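Local coordinates for BRIC1 (Synthetic construct, PDB 6FF6), which is a computationally designed repeat protein with no known natural function, made to realise a novel, corrugated, all-helical architecture by designing its interfaces, at residues L190-E193 with A194-E198; I215-E218 with Q219-Y223. One frame throughout, in Å; residues are numbered along the deposited sequence.

Interaction 1: residues L190-E193 with A194-E198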
loop_
_atom_site.group_PDB
_atom_site.type_symbol
_atom_site.label_atom_id
_atom_site.label_comp_id
_atom_site.label_asym_id
_atom_site.label_seq_id
_atom_site.Cartn_x
_atom_site.Cartn_y
_atom_site.Cartn_z
ATOM N N LEU A 190 -2.641 10.425 29.631
ATOM C CA LEU A 190 -3.360 11.459 30.383
ATOM C C LEU A 190 -4.766 11.633 29.804
ATOM O O LEU A 190 -5.724 11.752 30.563
ATOM C CB LEU A 190 -2.599 12.802 30.362
ATOM C CG LEU A 190 -1.257 12.840 31.114
ATOM C CD1 LEU A 190 -0.487 14.101 30.802
ATOM C CD2 LEU A 190 -1.466 12.775 32.587
ATOM N N LEU A 191 -4.895 11.588 28.469
ATOM C CA LEU A 191 -6.189 11.692 27.791
ATOM C C LEU A 191 -7.067 10.460 28.058
ATOM O O LEU A 191 -8.292 10.591 28.115
ATOM C CB LEU A 191 -6.004 11.910 26.280
ATOM C CG LEU A 191 -5.322 13.215 25.852
ATOM C CD1 LEU A 191 -4.915 13.152 24.406
ATOM C CD2 LEU A 191 -6.197 14.413 26.114
ATOM N N ASP A 192 -6.441 9.277 28.240
ATOM C CA ASP A 192 -7.142 8.032 28.547
ATOM C C ASP A 192 -7.741 8.120 29.952
ATOM O O ASP A 192 -8.899 7.739 30.151
ATOM C CB ASP A 192 -6.209 6.822 28.427
ATOM C CG ASP A 192 -6.952 5.501 28.428
ATOM O OD1 ASP A 192 -7.670 5.225 27.449
ATOM O OD2 ASP A 192 -6.821 4.750 29.413
ATOM N N GLU A 193 -6.974 8.659 30.913
ATOM C CA GLU A 193 -7.472 8.843 32.271
ATOM C C GLU A 193 -8.535 9.955 32.316
ATOM O O GLU A 193 -9.518 9.830 33.052
ATOM C CB GLU A 193 -6.313 9.101 33.226
ATOM C CG GLU A 193 -5.826 7.864 33.968
ATOM C CD GLU A 193 -5.262 6.721 33.146
ATOM O OE1 GLU A 193 -4.043 6.744 32.866
ATOM O OE2 GLU A 193 -6.031 5.795 32.801
ATOM N N ALA A 194 -8.381 10.992 31.467
ATOM C CA ALA A 194 -9.344 12.087 31.358
ATOM C C ALA A 194 -10.680 11.628 30.772
ATOM O O ALA A 194 -11.723 12.002 31.308
ATOM C CB ALA A 194 -8.771 13.211 30.518
ATOM N N ARG A 195 -10.659 10.819 29.686
ATOM C CA ARG A 195 -11.882 10.340 29.029
ATOM C C ARG A 195 -12.672 9.346 29.887
ATOM O O ARG A 195 -13.903 9.392 29.898
ATOM C CB ARG A 195 -11.591 9.781 27.620
ATOM C CG ARG A 195 -10.932 8.410 27.586
ATOM C CD ARG A 195 -10.376 8.096 26.229
ATOM N NE ARG A 195 -9.865 6.728 26.164
ATOM C CZ ARG A 195 -10.537 5.698 25.660
ATOM N NH1 ARG A 195 -11.757 5.870 25.168
ATOM N NH2 ARG A 195 -9.991 4.490 25.633
ATOM N N ARG A 196 -11.960 8.462 30.610
ATOM C CA ARG A 196 -12.566 7.453 31.478
ATOM C C ARG A 196 -13.137 8.084 32.742
ATOM O O ARG A 196 -14.170 7.635 33.239
ATOM C CB ARG A 196 -11.563 6.336 31.813
ATOM C CG ARG A 196 -11.311 5.384 30.645
ATOM C CD ARG A 196 -10.382 4.257 31.023
ATOM N NE ARG A 196 -10.266 3.284 29.939
ATOM C CZ ARG A 196 -9.236 2.462 29.779
ATOM N NH1 ARG A 196 -8.208 2.501 30.620
ATOM N NH2 ARG A 196 -9.217 1.604 28.768
ATOM N N GLY A 197 -12.481 9.133 33.225
ATOM C CA GLY A 197 -12.900 9.855 34.419
ATOM C C GLY A 197 -12.017 9.611 35.624
ATOM O O GLY A 197 -12.400 9.945 36.750
ATOM N N GLU A 198 -10.825 9.031 35.397
ATOM C CA GLU A 198 -9.839 8.760 36.445
ATOM C C GLU A 198 -9.117 10.042 36.863
ATOM O O GLU A 198 -8.754 10.175 38.031
ATOM C CB GLU A 198 -8.819 7.714 35.978
ATOM C CG GLU A 198 -9.226 6.280 36.243
ATOM C CD GLU A 198 -8.232 5.274 35.699
ATOM O OE1 GLU A 198 -8.296 4.972 34.486
ATOM O OE2 GLU A 198 -7.385 4.792 36.485
#

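Interaction 2: residues I215-E218 with Q219-Y223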
loop_
_atom_site.group_PDB
_atom_site.type_symbol
_atom_site.label_atom_id
_atom_site.label_comp_id
_atom_site.label_asym_id
_atom_site.label_seq_id
_atom_site.Cartn_x
_atom_site.Cartn_y
_atom_site.Cartn_z
ATOM N N ILE A 215 4.380 21.976 20.810
ATOM C CA ILE A 215 5.629 21.213 20.789
ATOM C C ILE A 215 5.533 20.111 19.723
ATOM O O ILE A 215 6.494 19.903 18.974
ATOM C CB ILE A 215 5.968 20.611 22.189
ATOM C CG1 ILE A 215 6.193 21.691 23.290
ATOM C CG2 ILE A 215 7.146 19.630 22.118
ATOM C CD1 ILE A 215 7.289 22.734 23.072
ATOM N N MET A 216 4.394 19.397 19.674
ATOM C CA MET A 216 4.159 18.320 18.709
ATOM C C MET A 216 4.184 18.841 17.264
ATOM O O MET A 216 4.716 18.163 16.386
ATOM C CB MET A 216 2.853 17.584 19.014
ATOM C CG MET A 216 2.903 16.791 20.312
ATOM S SD MET A 216 1.383 15.904 20.792
ATOM C CE MET A 216 0.180 17.049 20.501
ATOM N N GLN A 217 3.684 20.065 17.041
ATOM C CA GLN A 217 3.711 20.740 15.743
ATOM C C GLN A 217 5.155 21.055 15.333
ATOM O O GLN A 217 5.534 20.832 14.191
ATOM C CB GLN A 217 2.894 22.037 15.784
ATOM C CG GLN A 217 2.710 22.664 14.392
ATOM C CD GLN A 217 1.949 21.774 13.415
ATOM O OE1 GLN A 217 0.792 21.405 13.649
ATOM N NE2 GLN A 217 2.582 21.416 12.301
ATOM N N GLU A 218 5.963 21.555 16.282
ATOM C CA GLU A 218 7.390 21.844 16.055
ATOM C C GLU A 218 8.140 20.543 15.762
ATOM O O GLU A 218 9.035 20.536 14.904
ATOM C CB GLU A 218 8.010 22.526 17.268
ATOM C CG GLU A 218 7.502 23.931 17.547
ATOM C CD GLU A 218 8.017 24.553 18.837
ATOM O OE1 GLU A 218 8.756 23.867 19.587
ATOM O OE2 GLU A 218 7.677 25.731 19.098
ATOM N N GLN A 219 7.768 19.436 16.477
ATOM C CA GLN A 219 8.378 18.112 16.277
ATOM C C GLN A 219 8.031 17.644 14.874
ATOM O O GLN A 219 8.926 17.280 14.131
ATOM C CB GLN A 219 7.912 17.092 17.337
ATOM C CG GLN A 219 8.545 17.280 18.712
ATOM C CD GLN A 219 7.820 16.508 19.780
ATOM O OE1 GLN A 219 6.814 15.852 19.535
ATOM N NE2 GLN A 219 8.286 16.583 20.997
ATOM N N LEU A 220 6.750 17.768 14.486
ATOM C CA LEU A 220 6.268 17.448 13.139
ATOM C C LEU A 220 7.011 18.271 12.050
ATOM O O LEU A 220 7.561 17.692 11.111
ATOM C CB LEU A 220 4.762 17.662 13.078
ATOM C CG LEU A 220 4.092 17.156 11.817
ATOM C CD1 LEU A 220 4.135 15.607 11.761
ATOM C CD2 LEU A 220 2.688 17.806 11.605
ATOM N N ASP A 221 7.111 19.592 12.251
ATOM C CA ASP A 221 7.823 20.530 11.381
ATOM C C ASP A 221 9.312 20.217 11.214
ATOM O O ASP A 221 9.840 20.319 10.101
ATOM C CB ASP A 221 7.609 21.973 11.853
ATOM C CG ASP A 221 6.181 22.495 11.674
ATOM O OD1 ASP A 221 5.358 21.803 11.008
ATOM O OD2 ASP A 221 5.876 23.579 12.215
ATOM N N ALA A 222 9.993 19.835 12.305
ATOM C CA ALA A 222 11.401 19.457 12.245
ATOM C C ALA A 222 11.534 18.272 11.300
ATOM O O ALA A 222 12.301 18.359 10.343
ATOM C CB ALA A 222 11.910 19.086 13.620
ATOM N N TYR A 223 10.733 17.200 11.512
ATOM C CA TYR A 223 10.748 16.018 10.633
ATOM C C TYR A 223 10.331 16.383 9.191
ATOM O O TYR A 223 10.885 15.814 8.244
ATOM C CB TYR A 223 9.817 14.901 11.132
ATOM C CG TYR A 223 10.010 14.406 12.547
ATOM C CD1 TYR A 223 11.205 13.817 12.943
ATOM C CD2 TYR A 223 8.944 14.373 13.441
ATOM C CE1 TYR A 223 11.355 13.277 14.214
ATOM C CE2 TYR A 223 9.102 13.886 14.736
ATOM C CZ TYR A 223 10.309 13.329 15.113
ATOM O OH TYR A 223 10.465 12.796 16.364
#

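Interaction 1: residues L190-E193 with A194-E198
Asp192 reaches two arginines from the next turn of the helix and meets each differently. Arg195 comes side-on: its NE and NH2 each lie 3.0 Å from Asp192 OD1, so one oxygen takes both N-H groups at the guanidinium edge. CG of Arg195 sits between backbone N and carbonyl carbon (chi1 75°), from where the extended chain crosses Asp192 at a slant. Arg196 instead presents a face of its guanidinium, on which the carboxylate stands steeply, the planes 72° apart. Asp192 OD2 is 2.9 Å from Arg196 NH1, yet no N-H points at it, making this a salt bridge of charge alone. Arg195 also forms a cation-pi contact with Phe162 of helix 155-174. Glu193 and Glu198 sit less comfortably: Glu193 OE2 lies 2.9 Å from Glu198 OE1, like charges that might raise one pKa. Glu193 O receives Gly197 N at 3.0 Å and, more weakly, Glu198 N at 2.8 Å. Gly197 is the first residue to leave helical angles, at a phi of 107° where a side chain would press on the preceding carbonyl oxygen. The motif is an alpha-helical C-terminus closed by a positive-phi glycine, with acid and base paired i to i+3 and i+4 in its last turn.

Interaction 2: residues I215-E218 with Q219-Y223
Gln219 lies back along its own helix over Ile215 and Met216, one turn earlier. Its CB rests against their backbone, 3.5 Å from Met216 O and equally near Ile215 O. With CG anti to the carbonyl carbon (chi1 -75°) the chain heads back toward the preceding turn, and CG packs 3.3 Å from Ile215 O, the same oxygen that accepts the backbone N-H of Gln219. The chain then stays extended, bringing CD beside the CG2 methyl of Ile215. At the tip the amide divides: OE1 faces the backbone of Met216, 3.7 Å from its CA, while NE2 sits 3.4 Å from Ile215 CG2 and donates a hydrogen bond to Thr183 OG1 of helix 178-196. Glutamine suits this buried place, since its methylenes pack like a hydrocarbon and its amide can still be paired.

These are i/i+3 and i/i+4 contacts within the regular alpha-helix 203-224, a helix of the all-helical bundle, which is consistent with the resemblance of this region to Hpt domains. Around the same helix, Gln217 faces helix 125-146. Its chain, bent at chi2, swings the amide forward so that NE2 donates to Asp221 OD1 at 3.1 Å, with an N-H...O angle of 153°. The oxygen lies in the amide plane of Gln217, but the nitrogen approaches from above the carboxylate, and the two planes stand 47° apart. Gln217 NE2 is also hydrogen-bonded to Asp135 OD1, and the two carboxylates it joins to this amide belong to different helices. Asp221 packs back on the same residue, its CB 3.3 Å from Gln217 O. Leu220 supplies the apolar neighbour: its CD2 is 3.7 Å from Gln217 NE2, and the leucine packs onward against Phe130 and Phe131.

How the interactions relate
Interaction 1 closes before interaction 2 opens along the chain: residues 190-198 finish helix 178-196 and enter the following loop, whereas residues 215-223 lie near the end of the next helix, 203-224. Their centres are 25 Å apart and their nearest atoms about 8 Å, so the two do not touch. Both fall within the second Hpt-like region of the chain. The helices that carry them are consecutive and packed together: Leu190 and Leu191 reach Phe209, while Gln219 and Tyr223 reach the beginning of helix 178-196. The contacts thus mark distant levels of one helical hairpin, with helix 231-247 also touching side chains of both regions.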